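Local coordinates for protein yxeP (Bacillus subtilis, PDB 1YSJ) that probably catalyses the deacetylation of N-acetylcysteine to cysteine and acetate, using two divalent metal ions per subunit, on a pathway that recovers sulfur from S-(2-succino)cysteine, at residues 45-53 with 155-165; 200-211 with 269-280. The protein carries 1 engineered substitution. All coordinates share one frame; numbering follows the deposited sequence.

Contact 1: residues 45-53 with 155-165; sequences PELSFQEVE and PAEEIAAGARK. With NI (nickel (II) ion), chain D.
At the dinuclear nickel site of this M20 peptidase, the loop that carries the metal ligand Glu158 leans on Ser48, Phe49 and Glu51. The Phe49 ring lies flat on Ala156, whose CB is 3.5 Å from the ring centroid and 9° off the normal, a CH-pi contact over the middle of one face. A methyl suits this place because it fits beneath the ring and lets the backbone come close. Around the same ring gather Ile159, its CD1 3.8 Å from Phe49 CD1, and Ala161, its CB 3.6 Å from Phe49 CE1. Lys165 crosses at about a right angle and offers its aliphatic CG, 3.7 Å from Phe49 CZ.

Phe49 is the third residue of a type II turn from Leu47 to Gln50, a position with positive phi (here 65°) that glycine more often fills. Glu51 fastens this turn to the metal loop. The Glu51 chain bends at chi2 (90°), and the carboxylate turns back so that Glu51 OE2 accepts from Ala156 N at 3.1 Å. Phe49 N reaches Glu51 OE2 too, at 2.9 Å, from the opposite face of the carboxylate, while OE1 is held by Thr77. Ala156 O in turn accepts from both Ala161 N and Gly162 N, closing the loop at the start of helix 162-168. Ser48 packs its OG against Ala156 CA and Ile159 CG1 and hydrogen-bonds to Asp99, whose same carboxylate oxygen also receives Glu158 N.

Within the type I turn from Glu157 to Ala160, Glu158 grips one nickel ion in bidentate fashion, with OE1 and OE2 each 2.4 Å from the metal. Cys122, His374 and two waters are its other ligands, and one of these waters donates to Glu157 OE1 at 2.7 Å.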
# COMPACT_ATOMS: atom_id res chain seq x y z
N PRO A 45 -29.70 4.46 -20.00
CA PRO A 45 -28.84 5.35 -19.24
C PRO A 45 -27.48 5.56 -19.90
O PRO A 45 -26.98 4.67 -20.58
CB PRO A 45 -28.69 4.62 -17.90
CG PRO A 45 -28.80 3.21 -18.24
CD PRO A 45 -29.73 3.10 -19.42
N GLU A 46 -26.90 6.74 -19.68
CA GLU A 46 -25.58 7.06 -20.23
C GLU A 46 -24.66 7.59 -19.13
O GLU A 46 -25.11 8.21 -18.17
CB GLU A 46 -25.71 8.06 -21.39
CG GLU A 46 -26.39 7.48 -22.64
CD GLU A 46 -26.73 8.54 -23.69
OE1 GLU A 46 -27.50 9.47 -23.36
OE2 GLU A 46 -26.25 8.44 -24.85
N LEU A 47 -23.36 7.33 -19.28
CA LEU A 47 -22.36 7.75 -18.29
C LEU A 47 -21.96 9.22 -18.46
O LEU A 47 -22.25 9.82 -19.48
CB LEU A 47 -21.13 6.83 -18.36
CG LEU A 47 -21.41 5.34 -18.08
CD1 LEU A 47 -20.21 4.46 -18.38
CD2 LEU A 47 -21.85 5.14 -16.64
N SER A 48 -21.33 9.78 -17.43
CA SER A 48 -20.81 11.17 -17.43
C SER A 48 -20.09 11.54 -18.72
O SER A 48 -19.18 10.83 -19.14
CB SER A 48 -19.86 11.39 -16.24
OG SER A 48 -20.54 11.30 -14.99
N PHE A 49 -20.50 12.67 -19.31
CA PHE A 49 -19.97 13.18 -20.59
C PHE A 49 -20.25 12.31 -21.83
O PHE A 49 -19.73 12.58 -22.92
CB PHE A 49 -18.47 13.53 -20.49
CG PHE A 49 -18.18 14.76 -19.67
CD1 PHE A 49 -17.16 14.75 -18.72
CD2 PHE A 49 -18.94 15.92 -19.83
CE1 PHE A 49 -16.88 15.88 -17.96
CE2 PHE A 49 -18.67 17.06 -19.06
CZ PHE A 49 -17.64 17.04 -18.12
N GLN A 50 -21.07 11.27 -21.66
CA GLN A 50 -21.41 10.34 -22.74
C GLN A 50 -22.91 10.34 -22.99
O GLN A 50 -23.45 9.41 -23.62
CB GLN A 50 -20.92 8.93 -22.40
CG GLN A 50 -19.41 8.80 -22.26
CD GLN A 50 -18.95 7.35 -22.19
OE1 GLN A 50 -19.07 6.59 -23.17
NE2 GLN A 50 -18.40 6.96 -21.04
N GLU A 51 -23.58 11.38 -22.51
CA GLU A 51 -25.04 11.50 -22.58
C GLU A 51 -25.49 12.06 -23.93
O GLU A 51 -26.17 13.09 -23.99
CB GLU A 51 -25.59 12.35 -21.42
CG GLU A 51 -24.93 12.12 -20.07
CD GLU A 51 -23.71 13.02 -19.82
OE1 GLU A 51 -23.17 13.61 -20.78
OE2 GLU A 51 -23.29 13.15 -18.65
N VAL A 52 -25.11 11.38 -25.00
CA VAL A 52 -25.42 11.80 -26.37
C VAL A 52 -26.91 11.65 -26.67
O VAL A 52 -27.56 12.59 -27.13
CB VAL A 52 -24.55 11.01 -27.40
CG1 VAL A 52 -24.90 11.41 -28.84
CG2 VAL A 52 -23.06 11.25 -27.12
N GLU A 53 -27.45 10.47 -26.39
CA GLU A 53 -28.85 10.16 -26.68
C GLU A 53 -29.79 10.86 -25.71
O GLU A 53 -30.89 11.27 -26.10
CB GLU A 53 -29.09 8.65 -26.65
CG GLU A 53 -28.44 7.88 -27.80
CD GLU A 53 -28.79 8.43 -29.17
OE1 GLU A 53 -30.00 8.57 -29.47
OE2 GLU A 53 -27.87 8.73 -29.95
N PRO A 155 -24.54 17.73 -17.64
CA PRO A 155 -23.87 16.43 -17.71
C PRO A 155 -22.92 16.25 -16.53
O PRO A 155 -22.61 17.22 -15.85
CB PRO A 155 -23.06 16.54 -19.00
CG PRO A 155 -22.72 18.00 -19.10
CD PRO A 155 -23.89 18.74 -18.51
N ALA A 156 -22.49 15.01 -16.29
CA ALA A 156 -21.32 14.73 -15.45
C ALA A 156 -21.37 15.23 -14.00
O ALA A 156 -20.37 15.75 -13.47
CB ALA A 156 -20.05 15.24 -16.15
N GLU A 157 -22.53 15.09 -13.35
CA GLU A 157 -22.62 15.39 -11.92
C GLU A 157 -21.84 14.36 -11.11
O GLU A 157 -21.16 14.69 -10.14
CB GLU A 157 -24.08 15.43 -11.46
CG GLU A 157 -24.30 15.92 -10.02
CD GLU A 157 -24.03 14.85 -8.95
OE1 GLU A 157 -24.30 13.66 -9.19
OE2 GLU A 157 -23.54 15.23 -7.86
N GLU A 158 -21.93 13.10 -11.53
CA GLU A 158 -21.34 11.99 -10.78
C GLU A 158 -19.82 12.06 -10.67
O GLU A 158 -19.24 11.48 -9.76
CB GLU A 158 -21.80 10.64 -11.34
CG GLU A 158 -23.32 10.41 -11.28
CD GLU A 158 -23.85 10.24 -9.86
OE1 GLU A 158 -23.07 10.20 -8.88
OE2 GLU A 158 -25.08 10.13 -9.71
N ILE A 159 -19.18 12.77 -11.60
CA ILE A 159 -17.72 12.94 -11.53
C ILE A 159 -17.34 14.37 -11.18
O ILE A 159 -16.17 14.76 -11.27
CB ILE A 159 -17.02 12.46 -12.83
CG1 ILE A 159 -17.58 13.18 -14.06
CG2 ILE A 159 -17.14 10.94 -12.95
CD1 ILE A 159 -16.70 13.11 -15.29
N ALA A 160 -18.35 15.15 -10.78
CA ALA A 160 -18.18 16.54 -10.32
C ALA A 160 -17.50 17.44 -11.34
O ALA A 160 -16.70 18.31 -10.98
CB ALA A 160 -17.44 16.58 -8.97
N ALA A 161 -17.83 17.24 -12.62
CA ALA A 161 -17.15 17.95 -13.70
C ALA A 161 -18.09 18.80 -14.56
O ALA A 161 -17.65 19.75 -15.21
CB ALA A 161 -16.38 16.96 -14.55
N GLY A 162 -19.38 18.48 -14.53
CA GLY A 162 -20.36 19.12 -15.41
C GLY A 162 -20.74 20.55 -15.07
O GLY A 162 -20.89 21.38 -15.96
N ALA A 163 -20.91 20.82 -13.78
CA ALA A 163 -21.21 22.16 -13.30
C ALA A 163 -20.11 23.16 -13.67
O ALA A 163 -20.40 24.30 -14.03
CB ALA A 163 -21.45 22.16 -11.79
N ARG A 164 -18.85 22.73 -13.58
CA ARG A 164 -17.72 23.56 -13.99
C ARG A 164 -17.75 23.88 -15.49
O ARG A 164 -17.45 25.00 -15.89
CB ARG A 164 -16.39 22.90 -13.60
CG ARG A 164 -15.17 23.79 -13.79
CD ARG A 164 -13.89 23.10 -13.31
NE ARG A 164 -13.67 23.28 -11.87
CZ ARG A 164 -13.97 22.38 -10.94
NH1 ARG A 164 -14.50 21.20 -11.27
NH2 ARG A 164 -13.73 22.65 -9.66
N LYS A 165 -18.13 22.89 -16.31
CA LYS A 165 -18.26 23.08 -17.76
C LYS A 165 -19.38 24.06 -18.13
O LYS A 165 -19.21 24.87 -19.04
CB LYS A 165 -18.50 21.73 -18.46
CG LYS A 165 -17.33 20.75 -18.41
CD LYS A 165 -16.14 21.22 -19.24
CE LYS A 165 -14.97 20.26 -19.13
NZ LYS A 165 -13.69 20.92 -19.52
NI NI D . -24.90 10.04 -7.32
O HOH W 1 -25.58 12.42 -7.12
O HOH W 2 -24.30 10.95 -5.24

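Contact 2: residues 200-211 with 269-280; sequences MASVDRFEIVIK and DQAEMEGTVRTF
With chi1 at 73°, Phe206 holds CG between its backbone N and carbonyl carbon, which swings the ring across onto Gly275 of the antiparallel partner strand. Gly275 CA lies 4.1 Å from the ring centroid, a CH-pi contact over one face, and glycine suits the place because a CB there would press on Phe206 CZ. The ring also meets Val277 CG2, 3.7 Å from Phe206 CD1. Replacing Phe206 by an alanine would probably leave Gly275 without its aromatic cover and open a gap beside Val277.

Met273 (selenomethionine) has a similar chi1, 68°, and lays CG 3.9 Å from Ile208 CB. Paired backbone bonds run from Asp204 with Val277 to Ile210 with Ala271. Toward the Ala201 and Phe280 end of the pair, Ser202 OG and Thr279 OG1 meet at 2.6 Å, and a water links Ser202 OG, Asp204 OD1 and Val277 O, while Asp204 OD2 forms a salt bridge with Arg285; small hydroxyls fit this buried polar corner. Glu207 OE1 lies 4.2 Å from Glu272 OE1, a like-charge approach probably eased by Arg257, which forms salt bridges with Glu272 and Glu274.

These two strands are the inner pair of a four-stranded sheet, flanked by 252-260 and 306-320. Helices 226-237 and 282-302 pack on the face of Phe206, Ile208 and Val277, whereas on the other face Arg205 makes a cation-pi contact with Trp264 of the second subunit.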
# COMPACT_ATOMS: atom_id res chain seq x y z
N MSE A 200 -24.97 19.84 2.19
CA MSE A 200 -24.11 18.73 1.78
C MSE A 200 -22.66 19.10 1.96
O MSE A 200 -22.27 20.25 1.75
CB MSE A 200 -24.39 18.33 0.33
CG MSE A 200 -25.85 18.01 0.06
SE MSE A 200 -26.14 17.38 -1.74
CE MSE A 200 -25.35 15.58 -1.56
N ALA A 201 -21.85 18.12 2.33
CA ALA A 201 -20.46 18.35 2.71
C ALA A 201 -19.58 18.78 1.54
O ALA A 201 -19.84 18.46 0.38
CB ALA A 201 -19.89 17.09 3.36
N SER A 202 -18.53 19.54 1.87
CA SER A 202 -17.44 19.79 0.95
C SER A 202 -16.65 18.50 0.81
O SER A 202 -16.60 17.69 1.74
CB SER A 202 -16.54 20.90 1.49
OG SER A 202 -15.99 20.54 2.75
N VAL A 203 -16.05 18.28 -0.35
CA VAL A 203 -15.21 17.11 -0.55
C VAL A 203 -13.87 17.58 -1.07
O VAL A 203 -13.80 18.36 -2.02
CB VAL A 203 -15.83 16.05 -1.51
CG1 VAL A 203 -14.95 14.80 -1.57
CG2 VAL A 203 -17.25 15.67 -1.08
N ASP A 204 -12.80 17.11 -0.42
CA ASP A 204 -11.45 17.47 -0.79
C ASP A 204 -10.53 16.28 -0.66
O ASP A 204 -10.69 15.46 0.24
CB ASP A 204 -10.94 18.63 0.08
CG ASP A 204 -11.71 19.92 -0.16
OD1 ASP A 204 -12.12 20.55 0.83
OD2 ASP A 204 -11.91 20.29 -1.33
N ARG A 205 -9.58 16.19 -1.59
CA ARG A 205 -8.63 15.09 -1.62
C ARG A 205 -7.32 15.54 -0.97
O ARG A 205 -6.91 16.69 -1.12
CB ARG A 205 -8.38 14.68 -3.08
CG ARG A 205 -7.68 13.35 -3.27
CD ARG A 205 -7.42 13.05 -4.74
NE ARG A 205 -6.28 13.80 -5.27
CZ ARG A 205 -5.94 13.85 -6.55
NH1 ARG A 205 -6.65 13.20 -7.47
NH2 ARG A 205 -4.89 14.56 -6.93
N PHE A 206 -6.69 14.63 -0.23
CA PHE A 206 -5.35 14.88 0.31
C PHE A 206 -4.42 13.70 0.07
O PHE A 206 -4.88 12.57 -0.05
CB PHE A 206 -5.40 15.25 1.80
CG PHE A 206 -5.72 14.08 2.70
CD1 PHE A 206 -7.02 13.81 3.08
CD2 PHE A 206 -4.69 13.27 3.20
CE1 PHE A 206 -7.32 12.74 3.93
CE2 PHE A 206 -4.98 12.19 4.03
CZ PHE A 206 -6.30 11.93 4.40
N GLU A 207 -3.12 13.97 0.01
CA GLU A 207 -2.09 12.95 -0.13
C GLU A 207 -0.92 13.29 0.79
O GLU A 207 -0.43 14.42 0.80
CB GLU A 207 -1.62 12.87 -1.59
CG GLU A 207 -0.50 11.85 -1.84
CD GLU A 207 0.08 11.93 -3.25
OE1 GLU A 207 1.23 11.46 -3.44
OE2 GLU A 207 -0.60 12.46 -4.16
N ILE A 208 -0.47 12.30 1.56
CA ILE A 208 0.72 12.46 2.40
C ILE A 208 1.78 11.42 2.07
O ILE A 208 1.51 10.22 2.09
CB ILE A 208 0.39 12.41 3.92
CG1 ILE A 208 -0.77 13.34 4.25
CG2 ILE A 208 1.62 12.78 4.74
CD1 ILE A 208 -1.24 13.25 5.68
N VAL A 209 2.98 11.90 1.76
CA VAL A 209 4.15 11.05 1.53
C VAL A 209 5.12 11.20 2.71
O VAL A 209 5.52 12.32 3.05
CB VAL A 209 4.86 11.39 0.19
CG1 VAL A 209 6.11 10.53 0.00
CG2 VAL A 209 3.92 11.22 -1.00
N ILE A 210 5.47 10.07 3.32
CA ILE A 210 6.42 10.03 4.44
C ILE A 210 7.73 9.36 4.03
O ILE A 210 7.75 8.16 3.76
CB ILE A 210 5.85 9.25 5.67
CG1 ILE A 210 4.44 9.74 6.05
CG2 ILE A 210 6.82 9.30 6.86
CD1 ILE A 210 4.38 11.17 6.57
N LYS A 211 8.81 10.14 3.99
CA LYS A 211 10.12 9.61 3.63
C LYS A 211 11.23 10.11 4.56
O LYS A 211 11.04 11.07 5.31
CB LYS A 211 10.45 9.91 2.16
CG LYS A 211 10.60 11.38 1.81
CD LYS A 211 10.66 11.57 0.29
CE LYS A 211 11.30 12.90 -0.09
NZ LYS A 211 11.18 13.18 -1.56
N ASP A 269 11.61 2.86 1.88
CA ASP A 269 12.07 4.24 2.00
C ASP A 269 10.90 5.19 2.25
O ASP A 269 11.03 6.16 2.99
CB ASP A 269 12.84 4.67 0.74
CG ASP A 269 14.24 4.07 0.67
OD1 ASP A 269 15.11 4.67 -0.01
OD2 ASP A 269 14.49 3.00 1.27
N GLN A 270 9.76 4.87 1.64
CA GLN A 270 8.58 5.74 1.70
C GLN A 270 7.34 5.05 2.26
O GLN A 270 7.23 3.83 2.26
CB GLN A 270 8.24 6.27 0.30
CG GLN A 270 9.16 7.35 -0.22
CD GLN A 270 8.65 7.98 -1.51
OE1 GLN A 270 7.48 7.84 -1.86
NE2 GLN A 270 9.53 8.68 -2.21
N ALA A 271 6.42 5.88 2.75
CA ALA A 271 5.05 5.46 3.03
C ALA A 271 4.12 6.56 2.51
O ALA A 271 4.31 7.74 2.81
CB ALA A 271 4.85 5.24 4.51
N GLU A 272 3.13 6.17 1.71
CA GLU A 272 2.14 7.13 1.22
C GLU A 272 0.72 6.80 1.66
O GLU A 272 0.37 5.64 1.84
CB GLU A 272 2.23 7.32 -0.30
CG GLU A 272 1.83 6.10 -1.15
CD GLU A 272 1.86 6.37 -2.65
OE1 GLU A 272 2.35 7.45 -3.06
OE2 GLU A 272 1.40 5.50 -3.42
N MSE A 273 -0.07 7.85 1.85
CA MSE A 273 -1.49 7.70 2.15
C MSE A 273 -2.31 8.79 1.48
O MSE A 273 -1.81 9.90 1.25
CB MSE A 273 -1.74 7.67 3.66
CG MSE A 273 -1.48 8.97 4.40
SE MSE A 273 -1.56 8.74 6.34
CE MSE A 273 0.14 7.85 6.59
N GLU A 274 -3.55 8.47 1.15
CA GLU A 274 -4.47 9.47 0.60
C GLU A 274 -5.89 9.24 1.09
O GLU A 274 -6.22 8.17 1.61
CB GLU A 274 -4.37 9.56 -0.93
CG GLU A 274 -4.93 8.38 -1.73
CD GLU A 274 -4.96 8.64 -3.24
OE1 GLU A 274 -4.80 7.67 -4.01
OE2 GLU A 274 -5.13 9.81 -3.65
N GLY A 275 -6.73 10.26 0.92
CA GLY A 275 -8.11 10.20 1.37
C GLY A 275 -8.85 11.51 1.16
O GLY A 275 -8.40 12.38 0.41
N THR A 276 -9.98 11.64 1.84
CA THR A 276 -10.84 12.80 1.68
C THR A 276 -11.13 13.48 3.01
O THR A 276 -11.17 12.85 4.06
CB THR A 276 -12.19 12.45 1.02
OG1 THR A 276 -12.75 11.30 1.66
CG2 THR A 276 -12.00 12.16 -0.45
N VAL A 277 -11.34 14.79 2.93
CA VAL A 277 -11.83 15.58 4.04
C VAL A 277 -13.22 16.09 3.69
O VAL A 277 -13.47 16.53 2.57
CB VAL A 277 -10.89 16.76 4.36
CG1 VAL A 277 -11.33 17.47 5.62
CG2 VAL A 277 -9.45 16.27 4.51
N ARG A 278 -14.13 16.01 4.66
CA ARG A 278 -15.49 16.50 4.50
C ARG A 278 -15.86 17.46 5.63
O ARG A 278 -15.77 17.12 6.81
CB ARG A 278 -16.48 15.33 4.42
CG ARG A 278 -16.25 14.45 3.20
CD ARG A 278 -17.18 13.26 3.15
NE ARG A 278 -16.84 12.40 2.02
CZ ARG A 278 -17.61 11.42 1.54
NH1 ARG A 278 -17.20 10.70 0.50
NH2 ARG A 278 -18.79 11.16 2.10
N THR A 279 -16.24 18.68 5.24
CA THR A 279 -16.63 19.72 6.19
C THR A 279 -18.00 20.28 5.81
O THR A 279 -18.48 20.07 4.69
CB THR A 279 -15.63 20.89 6.22
OG1 THR A 279 -15.81 21.71 5.05
CG2 THR A 279 -14.18 20.40 6.28
N PHE A 280 -18.62 21.01 6.74
CA PHE A 280 -19.88 21.69 6.46
C PHE A 280 -19.77 23.21 6.52
O PHE A 280 -20.57 23.91 5.90
CB PHE A 280 -21.00 21.17 7.38
CG PHE A 280 -21.49 19.80 7.00
CD1 PHE A 280 -22.44 19.65 5.99
CD2 PHE A 280 -21.00 18.67 7.64
CE1 PHE A 280 -22.89 18.38 5.62
CE2 PHE A 280 -21.45 17.39 7.28
CZ PHE A 280 -22.40 17.25 6.27
O HOH W 3 -13.52 19.28 2.51

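In the fold
Contact 1 belongs to the catalytic part of the chain and contact 2 to the smaller sheet domain, which also meets the second subunit. They follow in series along the sequence, their centres 25 Å apart and their nearest atoms about 7 Å apart without touching. Strand 306-320 connects them: Ala160 of contact 1 packs on Tyr314 and Leu315; Tyr314 N hydrogen-bonds to the carboxylate of Asp204, and Leu315 pairs by its backbone with Val203 of contact 2. Both contacts approach the metals. Glu158 binds one nickel ion directly, whereas the side chain of Met200, at one end of 200-211, is about 6 Å from that of the ligand His182 and about 7 Å from a nickel ion.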